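Hydrogenase maturation factor (Thermoanaerobacter tengcongensis, PDB 3VTH) probably transfers the carbamoyl group of carbamoyl phosphate to the C-terminal thiol of HypE, at the cost of ATP, during maturation of [NiFe]-hydrogenases. Local coordinates at residues V697-G702 and F722-N727; I502-D507 and G702-R707. All coordinates share one frame; numbering follows the deposited sequence.

Contact 1 (V697-G702 and F722-N727); sequences VVLSGG and FEVYSN. With AP2 (phosphomethylphosphonic acid adenosyl ester), chain H.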
loop_
_atom_site.group_PDB
_atom_site.type_symbol
_atom_site.label_atom_id
_atom_site.label_comp_id
_atom_site.label_asym_id
_atom_site.label_seq_id
_atom_site.Cartn_x
_atom_site.Cartn_y
_atom_site.Cartn_z
ATOM N N VAL A 697 -6.641 11.983 19.410
ATOM C CA VAL A 697 -5.267 11.517 19.344
ATOM C C VAL A 697 -5.064 10.770 18.035
ATOM O O VAL A 697 -5.847 9.865 17.705
ATOM C CB VAL A 697 -4.940 10.551 20.487
ATOM C CG1 VAL A 697 -3.481 10.045 20.365
ATOM C CG2 VAL A 697 -5.168 11.217 21.844
ATOM N N VAL A 698 -4.018 11.151 17.302
ATOM C CA VAL A 698 -3.643 10.505 16.052
ATOM C C VAL A 698 -2.313 9.760 16.249
ATOM O O VAL A 698 -1.337 10.334 16.746
ATOM C CB VAL A 698 -3.488 11.550 14.907
ATOM C CG1 VAL A 698 -2.905 10.903 13.655
ATOM C CG2 VAL A 698 -4.824 12.214 14.593
ATOM N N LEU A 699 -2.277 8.493 15.837
ATOM C CA LEU A 699 -1.063 7.697 15.914
ATOM C C LEU A 699 -0.577 7.421 14.512
ATOM O O LEU A 699 -1.320 6.872 13.698
ATOM C CB LEU A 699 -1.319 6.357 16.638
ATOM C CG LEU A 699 -2.141 6.397 17.935
ATOM C CD1 LEU A 699 -2.519 4.960 18.382
ATOM C CD2 LEU A 699 -1.391 7.117 19.043
ATOM N N SER A 700 0.654 7.818 14.210
ATOM C CA SER A 700 1.223 7.537 12.878
ATOM C C SER A 700 2.751 7.443 12.940
ATOM O O SER A 700 3.343 7.613 14.004
ATOM C CB SER A 700 0.759 8.591 11.858
ATOM O OG SER A 700 1.035 8.159 10.530
ATOM N N GLY A 701 3.383 7.178 11.800
ATOM C CA GLY A 701 4.814 6.918 11.768
ATOM C C GLY A 701 4.997 5.417 11.738
ATOM O O GLY A 701 4.161 4.667 12.252
ATOM N N GLY A 702 6.105 4.987 11.165
ATOM C CA GLY A 702 6.380 3.569 10.912
ATOM C C GLY A 702 6.472 2.671 12.142
ATOM O O GLY A 702 6.275 1.472 12.018
ATOM N N PHE A 722 -10.427 9.157 25.177
ATOM C CA PHE A 722 -9.910 9.758 23.943
ATOM C C PHE A 722 -10.615 9.207 22.713
ATOM O O PHE A 722 -10.989 8.028 22.682
ATOM C CB PHE A 722 -8.418 9.463 23.771
ATOM C CG PHE A 722 -7.528 10.247 24.672
ATOM C CD1 PHE A 722 -7.170 11.543 24.347
ATOM C CD2 PHE A 722 -7.023 9.679 25.841
ATOM C CE1 PHE A 722 -6.318 12.273 25.155
ATOM C CE2 PHE A 722 -6.182 10.406 26.667
ATOM C CZ PHE A 722 -5.826 11.711 26.321
ATOM N N GLU A 723 -10.772 10.051 21.699
ATOM C CA GLU A 723 -11.105 9.589 20.352
ATOM C C GLU A 723 -9.786 9.359 19.612
ATOM O O GLU A 723 -9.023 10.304 19.372
ATOM C CB GLU A 723 -11.923 10.632 19.608
ATOM C CG GLU A 723 -13.248 10.979 20.263
ATOM C CD GLU A 723 -13.687 12.392 19.917
ATOM O OE1 GLU A 723 -14.073 12.597 18.743
ATOM O OE2 GLU A 723 -13.618 13.290 20.809
ATOM N N VAL A 724 -9.516 8.105 19.260
ATOM C CA VAL A 724 -8.206 7.728 18.749
ATOM C C VAL A 724 -8.286 7.338 17.286
ATOM O O VAL A 724 -9.210 6.630 16.873
ATOM C CB VAL A 724 -7.576 6.576 19.577
ATOM C CG1 VAL A 724 -6.120 6.351 19.152
ATOM C CG2 VAL A 724 -7.665 6.890 21.072
ATOM N N TYR A 725 -7.317 7.822 16.513
ATOM C CA TYR A 725 -7.249 7.572 15.088
ATOM C C TYR A 725 -5.877 7.048 14.687
ATOM O O TYR A 725 -4.848 7.478 15.222
ATOM C CB TYR A 725 -7.526 8.859 14.317
ATOM C CG TYR A 725 -8.824 9.551 14.677
ATOM C CD1 TYR A 725 -9.971 9.370 13.903
ATOM C CD2 TYR A 725 -8.899 10.403 15.786
ATOM C CE1 TYR A 725 -11.178 10.023 14.230
ATOM C CE2 TYR A 725 -10.082 11.053 16.123
ATOM C CZ TYR A 725 -11.217 10.862 15.339
ATOM O OH TYR A 725 -12.383 11.513 15.686
ATOM N N SER A 726 -5.863 6.117 13.736
ATOM C CA SER A 726 -4.616 5.771 13.066
ATOM C C SER A 726 -4.875 5.462 11.600
ATOM O O SER A 726 -6.024 5.370 11.175
ATOM C CB SER A 726 -3.888 4.614 13.752
ATOM O OG SER A 726 -2.527 4.590 13.310
ATOM N N ASN A 727 -3.799 5.333 10.842
ATOM C CA ASN A 727 -3.853 5.076 9.415
ATOM C C ASN A 727 -4.511 3.758 9.104
ATOM O O ASN A 727 -4.410 2.798 9.883
ATOM C CB ASN A 727 -2.448 5.085 8.805
ATOM C CG ASN A 727 -1.848 6.490 8.750
ATOM O OD1 ASN A 727 -2.217 7.311 7.896
ATOM N ND2 ASN A 727 -0.948 6.774 9.666
HETATM P PB AP2 H . 11.482 6.876 8.604
HETATM O O1B AP2 H . 11.895 6.218 9.897
HETATM O O2B AP2 H . 10.505 8.006 8.711
HETATM O O3B AP2 H . 12.664 7.141 7.705
HETATM C C3A AP2 H . 10.591 5.543 7.760
HETATM P PA AP2 H . 9.025 5.048 8.535
HETATM O O1A AP2 H . 8.453 4.133 7.461
HETATM O O2A AP2 H . 8.174 6.165 9.091
HETATM O "O5'" AP2 H . 9.468 4.176 9.825
HETATM C "C5'" AP2 H . 10.072 2.910 9.588
HETATM C "C4'" AP2 H . 10.703 2.515 10.904
HETATM O "O4'" AP2 H . 9.683 2.127 11.825
HETATM C "C3'" AP2 H . 11.605 1.304 10.779
HETATM O "O3'" AP2 H . 12.881 1.672 10.246
HETATM C "C2'" AP2 H . 11.644 0.850 12.224
HETATM O "O2'" AP2 H . 12.624 1.659 12.885
HETATM C "C1'" AP2 H . 10.230 1.163 12.735
HETATM N N9 AP2 H . 9.472 -0.121 12.742
HETATM C C8 AP2 H . 9.133 -0.891 11.678
HETATM N N7 AP2 H . 8.488 -2.025 12.063
HETATM C C5 AP2 H . 8.400 -1.995 13.407
HETATM C C6 AP2 H . 7.844 -2.879 14.463
HETATM N N6 AP2 H . 7.225 -4.045 14.152
HETATM N N1 AP2 H . 7.984 -2.474 15.755
HETATM C C2 AP2 H . 8.577 -1.308 16.093
HETATM N N3 AP2 H . 9.115 -0.467 15.184
HETATM C C4 AP2 H . 9.057 -0.753 13.853
#
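Val697 and Phe722 make the tightest apolar fit between 697-702 and 722-727. CG2 of the valine stands beside its backbone N, and from there it presses obliquely on the phenylalanine ring, 3.2 Å from Phe722 CD1. A second bump follows on the same side: Leu699 CD1 slants across Val724 CG1 at 3.9 Å. Helix 707-719 closes over this valine-leucine face, with Leu717 on Phe722 and Val724, and Ile714 on Leu699. The contact thus illustrates a beta-alpha-beta crossover, in which two parallel strands, axes 4.7 Å apart, carry the helix that connects them. On the other face the fit is shallower. Val698 CG2 lies 4.3 Å from Tyr725 CB, and the tyrosine ring brings its edge near Val697 O. Val698 also packs on Ile488 and Cys491 of helix 483-494.

Between the two faces the backbones are stitched by Val697 N to Glu723 O, Tyr725 N to Val697 O, and Leu699 N to Tyr725 O, the last 2.8 Å long. Toward the C-terminal ends a side chain takes over. Ser726 places OG opposite its backbone N (chi1 -163°) and donates to Leu699 O at 2.6 Å, from 36° above the carbonyl plane. With an alanine here, Leu699 O would probably lose this donor, and the two strands would be held less firmly at this end. Just beyond, Ser700 OG makes a weak hydrogen bond to the carbonyl O of His487, whose NE2 binds the iron.

The chemistry changes along the pair: apolar interlocking and backbone bonds fix the strands at their start, whereas farther on the hydroxyl of Ser726 adds a bond across the strands, and that of Ser700 turns to the helix carrying His487, consistent with strand 696-700 setting the position of the nucleotide-binding turn.

Contact 2 (I502-D507 and G702-R707); sequences IGIAYD and GSFQNR. With FE (Fe (III) ion), chain I; AP2 (phosphomethylphosphonic acid adenosyl ester), chain H.
Asp507 passes Gly702 on its way to the metal, and its atoms can be followed outward one by one. CB lies 3.5 Å from Gly702 N and closer still to the phosphonate oxygen O2A of AP2. CG, held between the backbone N and the carbonyl carbon (chi1 67°), turns the carboxylate toward the iron. OD1 is hydrogen-bonded to His484 NE2, which helps fix the carboxylate's rotation, while OD2 binds the iron at 2.1 Å, alongside His483, His487 and Asp734. AP2 completes the site through O2B and O2A, and O2A accepts a hydrogen bond from Gly702 N (3.2 Å). A side chain on this glycine would run into AP2 O5'.

Here part of the nucleotide pocket of a Kae1-like domain, of the actin-ATPase clan, is built from a strand end and a glycine-containing 3-10 turn. Ser703 N joins the two by donating to Tyr506 O at 2.9 Å, from above the carbonyl plane, and the CB atoms of these residues touch.

The Tyr506 and Phe704 rings are nearly parallel, 9° apart, but offset so that little of one ring covers the other; Phe704 CZ meets Tyr506 CD2 at 3.8 Å and Ile504 CG2. That methyl sits over the centre of the tyrosine ring, whose OH bonds to Thr681. At the turn's far end, Asn706 ND2 donates to adenine N1 (2.9 Å), while Asn706 OD1 caps helix 707-719 at Leu709 N.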
loop_
_atom_site.group_PDB
_atom_site.type_symbol
_atom_site.label_atom_id
_atom_site.label_comp_id
_atom_site.label_asym_id
_atom_site.label_seq_id
_atom_site.Cartn_x
_atom_site.Cartn_y
_atom_site.Cartn_z
ATOM N N ILE A 502 -3.811 15.791 19.186
ATOM C CA ILE A 502 -2.553 15.301 19.750
ATOM C C ILE A 502 -1.977 14.273 18.783
ATOM O O ILE A 502 -2.612 13.259 18.502
ATOM C CB ILE A 502 -2.781 14.673 21.137
ATOM C CG1 ILE A 502 -3.263 15.759 22.117
ATOM C CG2 ILE A 502 -1.522 13.992 21.625
ATOM C CD1 ILE A 502 -3.943 15.221 23.391
ATOM N N GLY A 503 -0.786 14.549 18.256
ATOM C CA GLY A 503 -0.201 13.720 17.212
ATOM C C GLY A 503 0.971 12.962 17.808
ATOM O O GLY A 503 1.916 13.570 18.305
ATOM N N ILE A 504 0.894 11.636 17.783
ATOM C CA ILE A 504 1.980 10.790 18.277
ATOM C C ILE A 504 2.662 10.180 17.042
ATOM O O ILE A 504 2.102 9.325 16.369
ATOM C CB ILE A 504 1.430 9.723 19.251
ATOM C CG1 ILE A 504 0.771 10.450 20.448
ATOM C CG2 ILE A 504 2.543 8.760 19.681
ATOM C CD1 ILE A 504 -0.012 9.601 21.385
ATOM N N ALA A 505 3.847 10.677 16.727
ATOM C CA ALA A 505 4.536 10.303 15.514
ATOM C C ALA A 505 5.799 9.537 15.901
ATOM O O ALA A 505 6.799 10.126 16.337
ATOM C CB ALA A 505 4.869 11.535 14.710
ATOM N N TYR A 506 5.738 8.216 15.775
ATOM C CA TYR A 506 6.859 7.363 16.193
ATOM C C TYR A 506 7.396 6.675 14.944
ATOM O O TYR A 506 6.649 6.020 14.228
ATOM C CB TYR A 506 6.417 6.317 17.236
ATOM C CG TYR A 506 6.135 6.844 18.640
ATOM C CD1 TYR A 506 6.401 8.180 18.986
ATOM C CD2 TYR A 506 5.657 5.987 19.634
ATOM C CE1 TYR A 506 6.200 8.656 20.286
ATOM C CE2 TYR A 506 5.433 6.445 20.940
ATOM C CZ TYR A 506 5.703 7.786 21.253
ATOM O OH TYR A 506 5.483 8.239 22.528
ATOM N N ASP A 507 8.678 6.852 14.662
ATOM C CA ASP A 507 9.315 6.173 13.517
ATOM C C ASP A 507 10.826 6.085 13.691
ATOM O O ASP A 507 11.325 6.298 14.800
ATOM C CB ASP A 507 8.900 6.776 12.147
ATOM C CG ASP A 507 9.394 8.208 11.913
ATOM O OD1 ASP A 507 10.220 8.765 12.688
ATOM O OD2 ASP A 507 8.937 8.804 10.908
ATOM N N GLY A 702 6.105 4.987 11.165
ATOM C CA GLY A 702 6.380 3.569 10.912
ATOM C C GLY A 702 6.472 2.671 12.142
ATOM O O GLY A 702 6.275 1.472 12.018
ATOM N N SER A 703 6.756 3.219 13.323
ATOM C CA SER A 703 6.746 2.373 14.541
ATOM C C SER A 703 5.345 1.800 14.804
ATOM O O SER A 703 5.199 0.776 15.451
ATOM C CB SER A 703 7.218 3.139 15.787
ATOM O OG SER A 703 8.533 3.641 15.655
ATOM N N PHE A 704 4.304 2.458 14.297
ATOM C CA PHE A 704 2.952 1.916 14.489
ATOM C C PHE A 704 2.553 0.763 13.557
ATOM O O PHE A 704 1.441 0.238 13.641
ATOM C CB PHE A 704 1.918 3.034 14.580
ATOM C CG PHE A 704 1.992 3.776 15.867
ATOM C CD1 PHE A 704 1.621 3.144 17.062
ATOM C CD2 PHE A 704 2.482 5.074 15.917
ATOM C CE1 PHE A 704 1.696 3.824 18.292
ATOM C CE2 PHE A 704 2.574 5.757 17.140
ATOM C CZ PHE A 704 2.192 5.136 18.328
ATOM N N GLN A 705 3.494 0.325 12.730
ATOM C CA GLN A 705 3.415 -1.005 12.124
ATOM C C GLN A 705 3.512 -2.126 13.173
ATOM O O GLN A 705 3.136 -3.268 12.905
ATOM C CB GLN A 705 4.520 -1.183 11.091
ATOM C CG GLN A 705 4.359 -0.282 9.856
ATOM C CD GLN A 705 5.596 -0.290 9.001
ATOM O OE1 GLN A 705 6.665 0.174 9.425
ATOM N NE2 GLN A 705 5.472 -0.812 7.793
ATOM N N ASN A 706 4.012 -1.790 14.357
ATOM C CA ASN A 706 4.032 -2.725 15.484
ATOM C C ASN A 706 2.586 -2.927 15.954
ATOM O O ASN A 706 1.941 -1.971 16.435
ATOM C CB ASN A 706 4.907 -2.135 16.599
ATOM C CG ASN A 706 5.132 -3.088 17.749
ATOM O OD1 ASN A 706 4.189 -3.565 18.368
ATOM N ND2 ASN A 706 6.395 -3.373 18.037
ATOM N N ARG A 707 2.072 -4.146 15.787
ATOM C CA ARG A 707 0.666 -4.448 16.079
ATOM C C ARG A 707 0.305 -4.200 17.559
ATOM O O ARG A 707 -0.766 -3.685 17.874
ATOM C CB ARG A 707 0.329 -5.904 15.703
ATOM C CG ARG A 707 0.480 -6.227 14.214
ATOM C CD ARG A 707 0.259 -7.725 13.932
ATOM N NE ARG A 707 -1.057 -8.146 14.416
ATOM C CZ ARG A 707 -2.170 -8.173 13.674
ATOM N NH1 ARG A 707 -2.141 -7.820 12.392
ATOM N NH2 ARG A 707 -3.318 -8.549 14.227
HETATM FE FE FE I . 8.584 8.336 8.879
HETATM P PB AP2 H . 11.482 6.876 8.604
HETATM O O1B AP2 H . 11.895 6.218 9.897
HETATM O O2B AP2 H . 10.505 8.006 8.711
HETATM O O3B AP2 H . 12.664 7.141 7.705
HETATM C C3A AP2 H . 10.591 5.543 7.760
HETATM P PA AP2 H . 9.025 5.048 8.535
HETATM O O1A AP2 H . 8.453 4.133 7.461
HETATM O O2A AP2 H . 8.174 6.165 9.091
HETATM O "O5'" AP2 H . 9.468 4.176 9.825
HETATM C "C5'" AP2 H . 10.072 2.910 9.588
HETATM C "C4'" AP2 H . 10.703 2.515 10.904
HETATM O "O4'" AP2 H . 9.683 2.127 11.825
HETATM C "C3'" AP2 H . 11.605 1.304 10.779
HETATM O "O3'" AP2 H . 12.881 1.672 10.246
HETATM C "C2'" AP2 H . 11.644 0.850 12.224
HETATM O "O2'" AP2 H . 12.624 1.659 12.885
HETATM C "C1'" AP2 H . 10.230 1.163 12.735
HETATM N N9 AP2 H . 9.472 -0.121 12.742
HETATM C C8 AP2 H . 9.133 -0.891 11.678
HETATM N N7 AP2 H . 8.488 -2.025 12.063
HETATM C C5 AP2 H . 8.400 -1.995 13.407
HETATM C C6 AP2 H . 7.844 -2.879 14.463
HETATM N N6 AP2 H . 7.225 -4.045 14.152
HETATM N N1 AP2 H . 7.984 -2.474 15.755
HETATM C C2 AP2 H . 8.577 -1.308 16.093
HETATM N N3 AP2 H . 9.115 -0.467 15.184
HETATM C C4 AP2 H . 9.057 -0.753 13.853
#

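How the contacts relate
Both contacts are buried, but contact 2 is the more enclosed: all its touching residues lie inside, whereas contact 1 runs out to a partly exposed border at Val724 and Tyr725. Strand 696-700 is the element between them, parallel to 723-726 on one flank and to 501-507 on the other. A backbone pair, Val698 O to Ile504 N at 2.8 Å, probably a hydrogen bond, ties the two together, and Ile504 packs on Val697 and Leu699. Gly702 belongs to both. Contact 1 is mainly strand-to-strand bonding within the sheet; contact 2, at the strand ends, trades that regularity for a turn, an aromatic pair, metal coordination and nucleotide recognition.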